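Local coordinates for phosphatidylinositol 4,5-bisphosphate-binding protein SLM1 (Saccharomyces cerevisiae, PDB 4A6H) that binds phosphatidylinositol 4,5-bisphosphate through its PH domain and acts with SLM2 as an effector of TORC2 and calcineurin signalling, at residues A[12-17]-A[96-101]; A[27-32]-A[52-57]. All coordinates share one frame; numbering follows the deposited sequence.

Contact 1. Residues A[12-17]-A[96-101]; sequences LERRSK and WVFKAD. With I4D (D-myo-inositol-4-phosphate), chain G.
Arg14 lies over two aromatic rings of the neighbouring strand. Its CG stands above one face of Phe98, 4.1 Å from the ring centroid, a CH-pi contact; its CD rests on the indole of Trp96, 3.3 Å from CE3, and NE follows over the same indole near the rim. The guanidinium makes an off-centre cation-pi contact with the six-membered ring, the planes 31° apart. With CG anti to the backbone N (chi1 -172°), the chain passes from Phe98 to Trp96, and a bend at chi3 turns NE and the guanidinium over the indole; a salt bridge with Glu36 takes up NH1. One face of the Arg15 guanidinium is covered by the methyls of Val97, CG2 being 3.6 Å from NH1.

The backbones of 12-16 and 96-99 run antiparallel. Glu13 and Lys99 form a hydrogen-bonded pair: Glu13 N donates to Lys99 O at 3.0 Å and Lys99 N to Glu13 O at 2.7 Å. Arg15 N adds a nearly straight bond to Val97 O. The side chains of Glu13 and Lys99 extend side by side, their salt bridge long at 3.9 Å from OE1 to NZ, with a water joining OE2 to NZ. Lys99 also reaches O2 of inositol-4-phosphate through a weak hydrogen bond. The arrangement is the pairing of the first and seventh strands of a PH domain, with Arg15 and Lys99 lining one of its two inositol-phosphate pockets.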
# COMPACT_ATOMS: atom_id res chain seq x y z
N LEU A 12 -20.64 -0.56 2.66
CA LEU A 12 -21.17 -0.86 1.34
C LEU A 12 -22.23 -1.93 1.48
O LEU A 12 -22.18 -2.76 2.39
CB LEU A 12 -20.08 -1.39 0.41
CG LEU A 12 -18.99 -0.43 -0.03
CD1 LEU A 12 -17.93 -1.17 -0.83
CD2 LEU A 12 -19.61 0.69 -0.85
N GLU A 13 -23.18 -1.94 0.55
CA GLU A 13 -24.14 -3.02 0.46
C GLU A 13 -23.77 -3.92 -0.70
O GLU A 13 -23.49 -3.43 -1.79
CB GLU A 13 -25.54 -2.47 0.26
CG GLU A 13 -26.00 -1.64 1.44
CD GLU A 13 -27.40 -1.12 1.25
OE1 GLU A 13 -27.55 -0.06 0.61
OE2 GLU A 13 -28.34 -1.77 1.74
N ARG A 14 -23.73 -5.22 -0.48
CA ARG A 14 -23.37 -6.16 -1.54
C ARG A 14 -24.62 -6.93 -1.89
O ARG A 14 -25.32 -7.43 -1.01
CB ARG A 14 -22.27 -7.11 -1.07
CG ARG A 14 -21.71 -7.98 -2.20
CD ARG A 14 -20.72 -9.01 -1.68
NE ARG A 14 -21.36 -9.96 -0.79
CZ ARG A 14 -21.09 -10.07 0.51
NH1 ARG A 14 -20.18 -9.29 1.06
NH2 ARG A 14 -21.73 -10.96 1.25
N ARG A 15 -24.94 -7.02 -3.18
CA ARG A 15 -26.14 -7.74 -3.57
C ARG A 15 -25.86 -9.23 -3.58
O ARG A 15 -24.83 -9.69 -4.06
CB ARG A 15 -26.63 -7.30 -4.95
CG ARG A 15 -27.99 -7.89 -5.30
CD ARG A 15 -28.25 -7.90 -6.80
NE ARG A 15 -28.31 -6.55 -7.36
CZ ARG A 15 -27.91 -6.24 -8.59
NH1 ARG A 15 -27.43 -7.18 -9.39
NH2 ARG A 15 -27.99 -4.99 -9.01
N SER A 16 -26.78 -10.01 -3.01
CA SER A 16 -26.68 -11.45 -3.13
C SER A 16 -27.62 -11.93 -4.22
O SER A 16 -28.83 -11.69 -4.15
CB SER A 16 -27.01 -12.15 -1.83
OG SER A 16 -27.08 -13.55 -2.06
N LYS A 17 -27.05 -12.62 -5.20
CA LYS A 17 -27.78 -13.19 -6.31
C LYS A 17 -28.75 -14.27 -5.83
O LYS A 17 -29.78 -14.53 -6.46
CB LYS A 17 -26.77 -13.77 -7.30
CG LYS A 17 -27.32 -14.76 -8.31
CD LYS A 17 -26.17 -15.27 -9.16
CE LYS A 17 -26.61 -16.31 -10.17
NZ LYS A 17 -25.44 -16.83 -10.93
N TRP A 96 -19.76 -9.59 -8.62
CA TRP A 96 -20.48 -9.11 -7.45
C TRP A 96 -20.84 -7.64 -7.59
O TRP A 96 -20.06 -6.85 -8.14
CB TRP A 96 -19.65 -9.32 -6.19
CG TRP A 96 -19.75 -10.73 -5.67
CD1 TRP A 96 -20.40 -11.78 -6.25
CD2 TRP A 96 -19.18 -11.23 -4.45
NE1 TRP A 96 -20.27 -12.91 -5.47
CE2 TRP A 96 -19.53 -12.60 -4.36
CE3 TRP A 96 -18.42 -10.66 -3.43
CZ2 TRP A 96 -19.13 -13.40 -3.29
CZ3 TRP A 96 -18.03 -11.47 -2.36
CH2 TRP A 96 -18.39 -12.82 -2.30
N VAL A 97 -22.02 -7.28 -7.12
CA VAL A 97 -22.52 -5.93 -7.28
C VAL A 97 -22.54 -5.25 -5.93
O VAL A 97 -23.08 -5.80 -4.96
CB VAL A 97 -23.92 -5.92 -7.91
CG1 VAL A 97 -24.46 -4.50 -7.98
CG2 VAL A 97 -23.88 -6.54 -9.31
N PHE A 98 -21.92 -4.07 -5.86
CA PHE A 98 -21.87 -3.27 -4.65
C PHE A 98 -22.64 -1.99 -4.81
O PHE A 98 -22.71 -1.42 -5.90
CB PHE A 98 -20.42 -2.94 -4.28
CG PHE A 98 -19.62 -4.13 -3.83
CD1 PHE A 98 -18.94 -4.90 -4.75
CD2 PHE A 98 -19.57 -4.49 -2.48
CE1 PHE A 98 -18.20 -6.00 -4.34
CE2 PHE A 98 -18.83 -5.59 -2.08
CZ PHE A 98 -18.15 -6.34 -3.00
N LYS A 99 -23.23 -1.52 -3.72
CA LYS A 99 -23.99 -0.29 -3.73
C LYS A 99 -23.52 0.63 -2.61
O LYS A 99 -23.50 0.24 -1.45
CB LYS A 99 -25.49 -0.59 -3.61
CG LYS A 99 -26.37 0.66 -3.59
CD LYS A 99 -27.86 0.32 -3.69
CE LYS A 99 -28.37 -0.37 -2.45
NZ LYS A 99 -29.86 -0.48 -2.50
N ALA A 100 -23.16 1.86 -2.97
CA ALA A 100 -22.73 2.84 -1.98
C ALA A 100 -23.87 3.80 -1.70
O ALA A 100 -24.98 3.65 -2.23
CB ALA A 100 -21.49 3.59 -2.47
N ASP A 101 -23.59 4.81 -0.89
CA ASP A 101 -24.61 5.78 -0.48
C ASP A 101 -25.00 6.78 -1.57
O ASP A 101 -26.12 7.28 -1.59
CB ASP A 101 -24.11 6.54 0.75
CG ASP A 101 -23.03 5.79 1.50
OD1 ASP A 101 -21.91 5.62 0.96
OD2 ASP A 101 -23.29 5.37 2.65
O5 I4D G . -30.27 -4.82 -7.68
C5 I4D G . -31.27 -3.92 -6.94
C6 I4D G . -30.85 -2.41 -7.03
O6 I4D G . -30.41 -1.95 -8.27
C4 I4D G . -32.30 -4.63 -5.91
O4 I4D G . -32.75 -5.98 -6.09
P4 I4D G . -32.28 -7.25 -5.38
O43 I4D G . -31.65 -7.02 -4.05
O42 I4D G . -31.33 -8.00 -6.20
O41 I4D G . -33.46 -8.12 -5.25
C3 I4D G . -33.31 -3.65 -5.44
O3 I4D G . -33.86 -4.12 -4.22
C2 I4D G . -32.71 -2.25 -5.23
O2 I4D G . -32.54 -1.82 -3.90
C1 I4D G . -31.74 -1.50 -6.22
O1 I4D G . -31.38 -0.11 -5.93
O HOH W 1 -25.07 1.50 0.48
O HOH W 2 -30.67 -1.33 -0.24
O HOH W 3 -23.79 -9.48 -6.58

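Contact 2. Residues A[27-32]-A[52-57]; sequences YVLTPN and LALSEC. With I4D (D-myo-inositol-4-phosphate), chain H; PO4 (phosphate ion), chain F.
Leu54 reaches from the turn after strand 50-53 into the loop that ends strand 21-29, and its side chain can be followed outward atom by atom. CB and CG both lie beside the carbonyl of Asn32, with CG 3.6 Å from Asn32 O. Placing CG anti to the carbonyl carbon (chi1 -62°) and keeping chi2 extended sends CD1 onward to the backbone of Thr30, where it comes 3.3 Å from the carbonyl O. The same methyl meets CD1 of Leu29 at 3.7 Å; the two leucine side chains cross at about a right angle.

The polar link starts from the backbone of the same leucine. Leu54 N donates to Asn32 O over 3.0 Å in an almost linear bond, although the donor is tilted 33° from the carbonyl plane. A water gives a second hydrogen bond to that oxygen and accepts one from Ser55 N, so the carbonyl is gripped twice and tied to two successive amides of the short 3-10 turn.

On the loop itself, Thr30 OG1 accepts from Asn32 N, 3.1 Å away, which makes an ST turn. The hydroxyl also donates to O1 of a phosphate ion, probably from the crystallisation liquor, while Asn32 ND2 binds O4 of that ion. Thr30 and Asn32 of the second subunit hold the same phosphate, and Asn32 OD1 bonds to Thr5 N of that subunit, so the turn lies at a subunit interface.

Within the chain, strand 33-37 separates strands 21-29 and 50-53 in the sheet; the contact therefore joins their ends past the strand between, and Leu113 of helix 103-116 packs against both Leu29 and Leu54.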
# COMPACT_ATOMS: atom_id res chain seq x y z
N TYR A 27 -16.45 -2.08 4.95
CA TYR A 27 -15.39 -2.48 4.05
C TYR A 27 -14.14 -1.66 4.24
O TYR A 27 -14.21 -0.45 4.50
CB TYR A 27 -15.86 -2.44 2.60
CG TYR A 27 -16.81 -3.56 2.25
CD1 TYR A 27 -18.15 -3.48 2.60
CD2 TYR A 27 -16.36 -4.69 1.57
CE1 TYR A 27 -19.03 -4.51 2.28
CE2 TYR A 27 -17.22 -5.72 1.26
CZ TYR A 27 -18.55 -5.63 1.61
OH TYR A 27 -19.39 -6.67 1.26
N VAL A 28 -12.98 -2.32 4.13
CA VAL A 28 -11.71 -1.63 4.25
C VAL A 28 -10.82 -2.06 3.09
O VAL A 28 -10.53 -3.26 2.95
CB VAL A 28 -11.02 -1.93 5.59
CG1 VAL A 28 -9.69 -1.22 5.69
CG2 VAL A 28 -11.94 -1.51 6.75
N LEU A 29 -10.40 -1.10 2.29
CA LEU A 29 -9.53 -1.33 1.15
C LEU A 29 -8.08 -1.11 1.55
O LEU A 29 -7.74 -0.05 2.04
CB LEU A 29 -9.88 -0.36 0.03
CG LEU A 29 -9.08 -0.45 -1.26
CD1 LEU A 29 -9.22 -1.83 -1.88
CD2 LEU A 29 -9.56 0.63 -2.22
N THR A 30 -7.23 -2.12 1.34
CA THR A 30 -5.78 -1.97 1.49
C THR A 30 -5.11 -2.19 0.13
O THR A 30 -5.77 -2.50 -0.84
CB THR A 30 -5.22 -3.02 2.47
OG1 THR A 30 -5.27 -4.31 1.85
CG2 THR A 30 -6.04 -3.03 3.74
N PRO A 31 -3.78 -2.04 0.05
CA PRO A 31 -3.20 -2.34 -1.26
C PRO A 31 -3.36 -3.81 -1.70
O PRO A 31 -3.18 -4.09 -2.89
CB PRO A 31 -1.72 -1.99 -1.08
CG PRO A 31 -1.73 -0.93 -0.04
CD PRO A 31 -2.83 -1.34 0.93
N ASN A 32 -3.67 -4.71 -0.78
CA ASN A 32 -3.72 -6.14 -1.09
C ASN A 32 -5.13 -6.71 -1.18
O ASN A 32 -5.38 -7.64 -1.94
CB ASN A 32 -2.94 -6.94 -0.04
CG ASN A 32 -1.47 -6.57 -0.00
OD1 ASN A 32 -0.80 -6.55 -1.03
ND2 ASN A 32 -0.97 -6.28 1.18
N LEU A 52 -11.01 -10.15 -0.10
CA LEU A 52 -10.98 -10.33 -1.55
C LEU A 52 -9.65 -9.85 -2.11
O LEU A 52 -9.35 -8.66 -2.08
CB LEU A 52 -12.10 -9.51 -2.19
CG LEU A 52 -13.53 -9.96 -1.94
CD1 LEU A 52 -14.51 -8.83 -2.23
CD2 LEU A 52 -13.86 -11.18 -2.77
N ALA A 53 -8.86 -10.78 -2.64
CA ALA A 53 -7.53 -10.45 -3.16
C ALA A 53 -7.62 -9.58 -4.41
O ALA A 53 -8.18 -10.01 -5.41
CB ALA A 53 -6.77 -11.72 -3.46
N LEU A 54 -7.04 -8.39 -4.36
CA LEU A 54 -7.15 -7.44 -5.46
C LEU A 54 -6.39 -7.92 -6.70
O LEU A 54 -6.73 -7.53 -7.81
CB LEU A 54 -6.65 -6.06 -5.03
CG LEU A 54 -7.43 -5.42 -3.89
CD1 LEU A 54 -6.84 -4.05 -3.58
CD2 LEU A 54 -8.90 -5.34 -4.26
N SER A 55 -5.38 -8.76 -6.49
CA SER A 55 -4.54 -9.26 -7.57
C SER A 55 -5.37 -10.04 -8.58
O SER A 55 -4.97 -10.21 -9.73
CB SER A 55 -3.45 -10.17 -7.01
OG SER A 55 -4.01 -11.32 -6.42
N GLU A 56 -6.53 -10.53 -8.15
CA GLU A 56 -7.36 -11.33 -9.05
C GLU A 56 -8.78 -10.81 -9.18
O GLU A 56 -9.69 -11.56 -9.52
CB GLU A 56 -7.34 -12.81 -8.66
CG GLU A 56 -5.95 -13.47 -8.73
CD GLU A 56 -5.31 -13.38 -10.11
OE1 GLU A 56 -6.04 -13.26 -11.12
OE2 GLU A 56 -4.06 -13.45 -10.18
N CYS A 57 -8.96 -9.51 -8.93
CA CYS A 57 -10.23 -8.85 -9.16
C CYS A 57 -10.06 -7.65 -10.07
O CYS A 57 -8.97 -7.08 -10.16
CB CYS A 57 -10.85 -8.37 -7.84
SG CYS A 57 -11.30 -9.70 -6.71
O5 I4D H . -14.10 0.16 10.73
C5 I4D H . -12.85 -0.00 10.09
C6 I4D H . -12.14 1.36 10.16
O6 I4D H . -12.75 2.39 10.94
C4 I4D H . -12.11 -1.16 10.65
O4 I4D H . -12.80 -2.41 10.55
P4 I4D H . -13.29 -3.28 11.72
O43 I4D H . -13.57 -2.49 12.92
O42 I4D H . -12.24 -4.23 11.99
O41 I4D H . -14.51 -4.03 11.40
C3 I4D H . -10.54 -1.02 10.31
O3 I4D H . -9.66 -2.23 10.64
C2 I4D H . -9.73 0.31 10.03
O2 I4D H . -8.58 0.20 9.24
C1 I4D H . -10.61 1.52 9.80
O1 I4D H . -10.07 2.87 9.72
P PO4 F . -3.43 -6.35 4.16
O1 PO4 F . -4.84 -6.38 3.61
O2 PO4 F . -3.37 -5.49 5.37
O3 PO4 F . -3.02 -7.74 4.57
O4 PO4 F . -2.51 -5.79 3.11
O HOH W 4 -3.87 -9.06 -3.90

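Overall arrangement
The two contacts illustrate how a PH-domain sheet is tied together both by strand pairing and by the turns at its strand ends. Their centres lie 16 Å apart, on opposite sides of the chain's centre. Contact 2 is nested within the loop closed by contact 1, which pairs the first strand with the last. Strands 8-16 and 21-29 are neighbours in the sheet and connect the two regions: Leu12 CB packs 3.6 Å from Tyr27 CD1, and Tyr27 meets the Phe98 ring edge-to-face. Arg15 and Lys99 of contact 1 line one inositol-4-phosphate pocket; Val28, on segment 27-32 of contact 2, lines the other, so strands of one sheet contribute to both ligand sites.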